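Local atomic coordinates of histidine acid phosphatase (Hafnia alvei, PDB entry 4ARU), a protein that belongs to branch 2 of the histidine phosphatase superfamily, and is a single-chain histidine acid phosphatase also known as a phytase. Residues T30-W42 against V171-H183. Sequence-based numbering, arbitrary orientation.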
loop_
_atom_site.group_PDB
_atom_site.type_symbol
_atom_site.label_atom_id
_atom_site.label_comp_id
_atom_site.label_asym_id
_atom_site.label_seq_id
_atom_site.Cartn_x
_atom_site.Cartn_y
_atom_site.Cartn_z
ATOM N N THR A 30 -24.102 -7.314 3.518
ATOM C CA THR A 30 -24.417 -6.042 2.904
ATOM C C THR A 30 -23.842 -5.989 1.503
ATOM O O THR A 30 -24.485 -5.505 0.588
ATOM C CB THR A 30 -23.854 -4.870 3.738
ATOM O OG1 THR A 30 -24.517 -4.779 5.005
ATOM C CG2 THR A 30 -24.060 -3.528 3.002
ATOM N N MET A 31 -22.597 -6.427 1.333
ATOM C CA MET A 31 -21.968 -6.441 0.023
ATOM C C MET A 31 -22.761 -7.297 -0.979
ATOM O O MET A 31 -22.877 -6.914 -2.141
ATOM C CB MET A 31 -20.525 -6.931 0.135
ATOM C CG MET A 31 -19.643 -5.955 0.891
ATOM S SD MET A 31 -18.055 -6.669 1.425
ATOM C CE MET A 31 -17.259 -6.955 -0.140
ATOM N N ARG A 32 -23.288 -8.431 -0.535
ATOM C CA ARG A 32 -24.145 -9.226 -1.387
ATOM C C ARG A 32 -25.428 -8.483 -1.697
ATOM O O ARG A 32 -25.785 -8.374 -2.866
ATOM C CB ARG A 32 -24.391 -10.588 -0.771
ATOM C CG ARG A 32 -23.079 -11.324 -0.548
ATOM C CD ARG A 32 -23.329 -12.823 -0.506
ATOM N NE ARG A 32 -22.135 -13.581 -0.182
ATOM C CZ ARG A 32 -21.298 -14.090 -1.083
ATOM N NH1 ARG A 32 -21.508 -13.927 -2.385
ATOM N NH2 ARG A 32 -20.220 -14.736 -0.680
ATOM N N ASP A 33 -26.044 -7.890 -0.669
ATOM C CA ASP A 33 -27.396 -7.344 -0.775
ATOM C C ASP A 33 -27.484 -6.087 -1.629
ATOM O O ASP A 33 -28.574 -5.778 -2.064
ATOM C CB ASP A 33 -27.985 -7.087 0.612
ATOM C CG ASP A 33 -28.333 -8.373 1.371
ATOM O OD1 ASP A 33 -28.330 -9.465 0.753
ATOM O OD2 ASP A 33 -28.727 -8.283 2.585
ATOM N N VAL A 34 -26.391 -5.366 -1.840
ATOM C CA VAL A 34 -26.485 -4.059 -2.561
ATOM C C VAL A 34 -26.463 -4.227 -4.075
ATOM O O VAL A 34 -26.483 -3.232 -4.831
ATOM C CB VAL A 34 -25.393 -3.057 -2.127
ATOM C CG1 VAL A 34 -25.604 -2.603 -0.693
ATOM C CG2 VAL A 34 -24.013 -3.616 -2.307
ATOM N N THR A 35 -26.454 -5.461 -4.533
ATOM C CA THR A 35 -26.583 -5.765 -5.962
ATOM C C THR A 35 -27.473 -6.972 -6.195
ATOM O O THR A 35 -27.408 -7.926 -5.441
ATOM C CB THR A 35 -25.218 -6.014 -6.632
ATOM O OG1 THR A 35 -25.412 -6.324 -8.014
ATOM C CG2 THR A 35 -24.461 -7.185 -6.016
ATOM N N PRO A 36 -28.321 -6.948 -7.230
ATOM C CA PRO A 36 -29.052 -8.174 -7.603
ATOM C C PRO A 36 -28.155 -9.217 -8.250
ATOM O O PRO A 36 -28.591 -10.380 -8.434
ATOM C CB PRO A 36 -30.048 -7.666 -8.651
ATOM C CG PRO A 36 -29.338 -6.489 -9.269
ATOM C CD PRO A 36 -28.671 -5.820 -8.118
ATOM N N HIS A 37 -26.951 -8.812 -8.641
ATOM C CA HIS A 37 -26.072 -9.734 -9.366
ATOM C C HIS A 37 -25.321 -10.588 -8.394
ATOM O O HIS A 37 -25.354 -10.317 -7.201
ATOM C CB HIS A 37 -25.091 -8.958 -10.198
ATOM C CG HIS A 37 -25.741 -7.985 -11.106
ATOM N ND1 HIS A 37 -26.806 -8.336 -11.906
ATOM C CD2 HIS A 37 -25.534 -6.668 -11.297
ATOM C CE1 HIS A 37 -27.199 -7.279 -12.593
ATOM N NE2 HIS A 37 -26.453 -6.256 -12.237
ATOM N N GLN A 38 -24.733 -11.671 -8.869
ATOM C CA GLN A 38 -23.981 -12.560 -7.987
ATOM C C GLN A 38 -22.509 -12.244 -8.115
ATOM O O GLN A 38 -21.992 -12.179 -9.229
ATOM C CB GLN A 38 -24.221 -14.019 -8.371
ATOM C CG GLN A 38 -25.696 -14.376 -8.425
ATOM C CD GLN A 38 -26.532 -13.846 -7.246
ATOM O OE1 GLN A 38 -27.503 -13.073 -7.432
ATOM N NE2 GLN A 38 -26.177 -14.266 -6.036
ATOM N N TRP A 39 -21.846 -12.066 -6.976
ATOM C CA TRP A 39 -20.432 -11.884 -6.989
ATOM C C TRP A 39 -19.693 -13.143 -7.499
ATOM O O TRP A 39 -20.040 -14.249 -7.124
ATOM C CB TRP A 39 -19.940 -11.507 -5.585
ATOM C CG TRP A 39 -20.361 -10.130 -5.153
ATOM C CD1 TRP A 39 -21.461 -9.807 -4.385
ATOM C CD2 TRP A 39 -19.662 -8.918 -5.395
ATOM N NE1 TRP A 39 -21.474 -8.445 -4.164
ATOM C CE2 TRP A 39 -20.403 -7.872 -4.797
ATOM C CE3 TRP A 39 -18.507 -8.594 -6.106
ATOM C CZ2 TRP A 39 -19.984 -6.551 -4.851
ATOM C CZ3 TRP A 39 -18.110 -7.288 -6.183
ATOM C CH2 TRP A 39 -18.831 -6.268 -5.537
ATOM N N PRO A 40 -18.677 -12.938 -8.330
ATOM C CA PRO A 40 -18.004 -14.102 -8.925
ATOM C C PRO A 40 -17.166 -14.850 -7.872
ATOM O O PRO A 40 -16.627 -14.238 -6.939
ATOM C CB PRO A 40 -17.147 -13.476 -10.033
ATOM C CG PRO A 40 -16.981 -12.068 -9.650
ATOM C CD PRO A 40 -18.308 -11.697 -9.034
ATOM N N GLU A 41 -17.071 -16.157 -8.011
ATOM C CA GLU A 41 -16.252 -16.955 -7.093
ATOM C C GLU A 41 -14.784 -16.831 -7.454
ATOM O O GLU A 41 -14.401 -16.962 -8.628
ATOM C CB GLU A 41 -16.692 -18.425 -7.040
ATOM C CG GLU A 41 -17.825 -18.709 -6.032
ATOM C CD GLU A 41 -17.385 -18.596 -4.553
ATOM O OE1 GLU A 41 -17.395 -17.468 -3.970
ATOM O OE2 GLU A 41 -17.043 -19.653 -3.947
ATOM N N TRP A 42 -13.952 -16.598 -6.428
ATOM C CA TRP A 42 -12.494 -16.561 -6.587
ATOM C C TRP A 42 -11.906 -17.966 -6.438
ATOM O O TRP A 42 -12.533 -18.863 -5.857
ATOM C CB TRP A 42 -11.890 -15.606 -5.556
ATOM C CG TRP A 42 -12.085 -14.205 -5.978
ATOM C CD1 TRP A 42 -13.272 -13.489 -6.010
ATOM C CD2 TRP A 42 -11.089 -13.323 -6.459
ATOM N NE1 TRP A 42 -13.053 -12.230 -6.486
ATOM C CE2 TRP A 42 -11.721 -12.100 -6.778
ATOM C CE3 TRP A 42 -9.717 -13.430 -6.634
ATOM C CZ2 TRP A 42 -11.014 -11.012 -7.275
ATOM C CZ3 TRP A 42 -9.022 -12.345 -7.142
ATOM C CH2 TRP A 42 -9.666 -11.173 -7.470
ATOM N N VAL A 171 -23.395 0.716 -11.533
ATOM C CA VAL A 171 -22.579 -0.489 -11.753
ATOM C C VAL A 171 -23.150 -1.685 -10.974
ATOM O O VAL A 171 -23.198 -2.802 -11.496
ATOM C CB VAL A 171 -21.119 -0.216 -11.332
ATOM C CG1 VAL A 171 -20.313 -1.507 -11.196
ATOM C CG2 VAL A 171 -20.471 0.771 -12.295
ATOM N N LEU A 172 -23.597 -1.434 -9.750
ATOM C CA LEU A 172 -24.242 -2.448 -8.936
ATOM C C LEU A 172 -25.650 -2.779 -9.372
ATOM O O LEU A 172 -26.159 -3.837 -9.006
ATOM C CB LEU A 172 -24.330 -1.953 -7.462
ATOM C CG LEU A 172 -22.986 -1.769 -6.785
ATOM C CD1 LEU A 172 -23.262 -1.074 -5.481
ATOM C CD2 LEU A 172 -22.268 -3.097 -6.565
ATOM N N ASP A 173 -26.331 -1.904 -10.129
ATOM C CA ASP A 173 -27.804 -1.981 -10.228
ATOM C C ASP A 173 -28.455 -1.976 -8.865
ATOM O O ASP A 173 -29.424 -2.686 -8.584
ATOM C CB ASP A 173 -28.242 -3.179 -11.082
ATOM C CG ASP A 173 -27.878 -2.988 -12.549
ATOM O OD1 ASP A 173 -28.515 -2.109 -13.152
ATOM O OD2 ASP A 173 -26.980 -3.672 -13.122
ATOM N N PHE A 174 -27.917 -1.095 -8.007
ATOM C CA PHE A 174 -28.379 -0.962 -6.628
ATOM C C PHE A 174 -29.901 -0.828 -6.486
ATOM O O PHE A 174 -30.500 -1.430 -5.597
ATOM C CB PHE A 174 -27.617 0.179 -5.915
ATOM C CG PHE A 174 -28.128 0.485 -4.510
ATOM C CD1 PHE A 174 -27.821 -0.350 -3.431
ATOM C CD2 PHE A 174 -28.866 1.617 -4.265
ATOM C CE1 PHE A 174 -28.283 -0.045 -2.165
ATOM C CE2 PHE A 174 -29.324 1.915 -2.993
ATOM C CZ PHE A 174 -29.020 1.088 -1.949
ATOM N N PRO A 175 -30.542 -0.008 -7.325
ATOM C CA PRO A 175 -31.979 0.189 -7.115
ATOM C C PRO A 175 -32.809 -1.105 -7.253
ATOM O O PRO A 175 -33.928 -1.183 -6.709
ATOM C CB PRO A 175 -32.351 1.206 -8.206
ATOM C CG PRO A 175 -31.088 1.953 -8.478
ATOM C CD PRO A 175 -30.002 0.942 -8.333
ATOM N N LYS A 176 -32.256 -2.082 -7.974
ATOM C CA LYS A 176 -32.915 -3.376 -8.143
ATOM C C LYS A 176 -32.434 -4.434 -7.160
ATOM O O LYS A 176 -32.809 -5.604 -7.310
ATOM C CB LYS A 176 -32.686 -3.902 -9.553
ATOM C CG LYS A 176 -33.266 -3.020 -10.648
ATOM C CD LYS A 176 -32.534 -3.361 -11.932
ATOM C CE LYS A 176 -33.140 -2.762 -13.192
ATOM N NZ LYS A 176 -32.139 -2.967 -14.289
ATOM N N SER A 177 -31.688 -4.019 -6.148
ATOM C CA SER A 177 -30.995 -4.944 -5.258
ATOM C C SER A 177 -31.911 -5.365 -4.107
ATOM O O SER A 177 -32.884 -4.675 -3.781
ATOM C CB SER A 177 -29.751 -4.298 -4.706
ATOM O OG SER A 177 -30.091 -3.308 -3.744
ATOM N N PRO A 178 -31.586 -6.505 -3.474
ATOM C CA PRO A 178 -32.355 -6.886 -2.288
ATOM C C PRO A 178 -32.310 -5.836 -1.195
ATOM O O PRO A 178 -33.289 -5.630 -0.473
ATOM C CB PRO A 178 -31.654 -8.175 -1.823
ATOM C CG PRO A 178 -31.103 -8.748 -3.075
ATOM C CD PRO A 178 -30.621 -7.540 -3.863
ATOM N N TYR A 179 -31.188 -5.138 -1.090
ATOM C CA TYR A 179 -31.096 -4.045 -0.142
ATOM C C TYR A 179 -32.245 -3.070 -0.285
ATOM O O TYR A 179 -32.870 -2.691 0.698
ATOM C CB TYR A 179 -29.769 -3.288 -0.310
ATOM C CG TYR A 179 -29.488 -2.297 0.791
ATOM C CD1 TYR A 179 -30.060 -1.015 0.795
ATOM C CD2 TYR A 179 -28.644 -2.652 1.838
ATOM C CE1 TYR A 179 -29.772 -0.128 1.823
ATOM C CE2 TYR A 179 -28.363 -1.789 2.858
ATOM C CZ TYR A 179 -28.930 -0.554 2.850
ATOM O OH TYR A 179 -28.601 0.273 3.886
ATOM N N CYS A 180 -32.567 -2.700 -1.519
ATOM C CA CYS A 180 -33.650 -1.749 -1.783
ATOM C C CYS A 180 -35.012 -2.399 -1.677
ATOM O O CYS A 180 -35.985 -1.724 -1.400
ATOM C CB CYS A 180 -33.477 -1.121 -3.163
ATOM S SG CYS A 180 -32.114 0.059 -3.192
ATOM N N GLN A 181 -35.089 -3.706 -1.879
ATOM C CA GLN A 181 -36.343 -4.452 -1.586
ATOM C C GLN A 181 -36.622 -4.560 -0.070
ATOM O O GLN A 181 -37.768 -4.796 0.299
ATOM C CB GLN A 181 -36.300 -5.860 -2.195
ATOM C CG GLN A 181 -36.034 -5.889 -3.708
ATOM C CD GLN A 181 -35.762 -7.296 -4.302
ATOM O OE1 GLN A 181 -35.120 -8.178 -3.689
ATOM N NE2 GLN A 181 -36.228 -7.489 -5.531
ATOM N N GLN A 182 -35.601 -4.386 0.787
ATOM C CA GLN A 182 -35.719 -4.472 2.261
ATOM C C GLN A 182 -35.668 -3.114 2.982
ATOM O O GLN A 182 -36.186 -2.975 4.099
ATOM C CB GLN A 182 -34.581 -5.307 2.848
ATOM C CG GLN A 182 -34.430 -6.703 2.283
ATOM C CD GLN A 182 -33.285 -7.461 2.950
ATOM O OE1 GLN A 182 -32.243 -7.723 2.337
ATOM N NE2 GLN A 182 -33.475 -7.800 4.223
ATOM N N HIS A 183 -35.037 -2.134 2.349
ATOM C CA HIS A 183 -34.807 -0.789 2.906
ATOM C C HIS A 183 -35.438 0.263 1.995
ATOM O O HIS A 183 -36.647 0.393 1.928
ATOM C CB HIS A 183 -33.297 -0.495 2.967
ATOM C CG HIS A 183 -32.524 -1.408 3.875
ATOM N ND1 HIS A 183 -31.874 -2.534 3.422
ATOM C CD2 HIS A 183 -32.313 -1.367 5.214
ATOM C CE1 HIS A 183 -31.284 -3.144 4.434
ATOM N NE2 HIS A 183 -31.542 -2.459 5.538
HETATM O O HOH W 1 -31.209 -10.574 0.735
#
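H37 and T35 meet the end of helix 162-172, where a Schellman motif closes the helix with D173 as its C-prime residue, in the predominantly helical half of this histidine phosphatase fold. The H37 ring gives NE2 to D173 OD2 at 2.8 Å in a nearly straight bond (170°); the carboxylate is met on its anti side, somewhat out of its plane, and stands almost upright to the imidazole, the planes 84° apart. Next to it, T35 OG1 donates to L172 O at 2.8 Å, in the carbonyl plane and on a lone pair. Because this hydroxyl lies anti to the backbone N of T35 (chi1 179°), it can also accept from H37 N, making an ST turn that fixes the loop carrying the histidine. P36 packs its CD against L172 O and D173 O, 3.3 Å from each, and puts CG over the centre of one H37 face. Y179 N donates to D33 O at 2.9 Å, joining the end of helix 29-33 to the first turn of helix 178-182. V34 inserts between these polar ends: CG2 touches L172 CD1, CB approaches F174 CD1 at 3.9 Å, and CG1 reaches Y179 CD2, the two side chains pointing the same way. V34 O is buried without a polar partner, although F174 CA makes a C-H...O contact to it. Farther out, F191 meets the F174 ring edge-to-face and W237 packs against both H37 and W39. The N-cap residue S177 is held in turn by its hydroxyl, as OG donates to F174 O at 2.7 Å and accepts a weak 3.4 Å bond from C180 N.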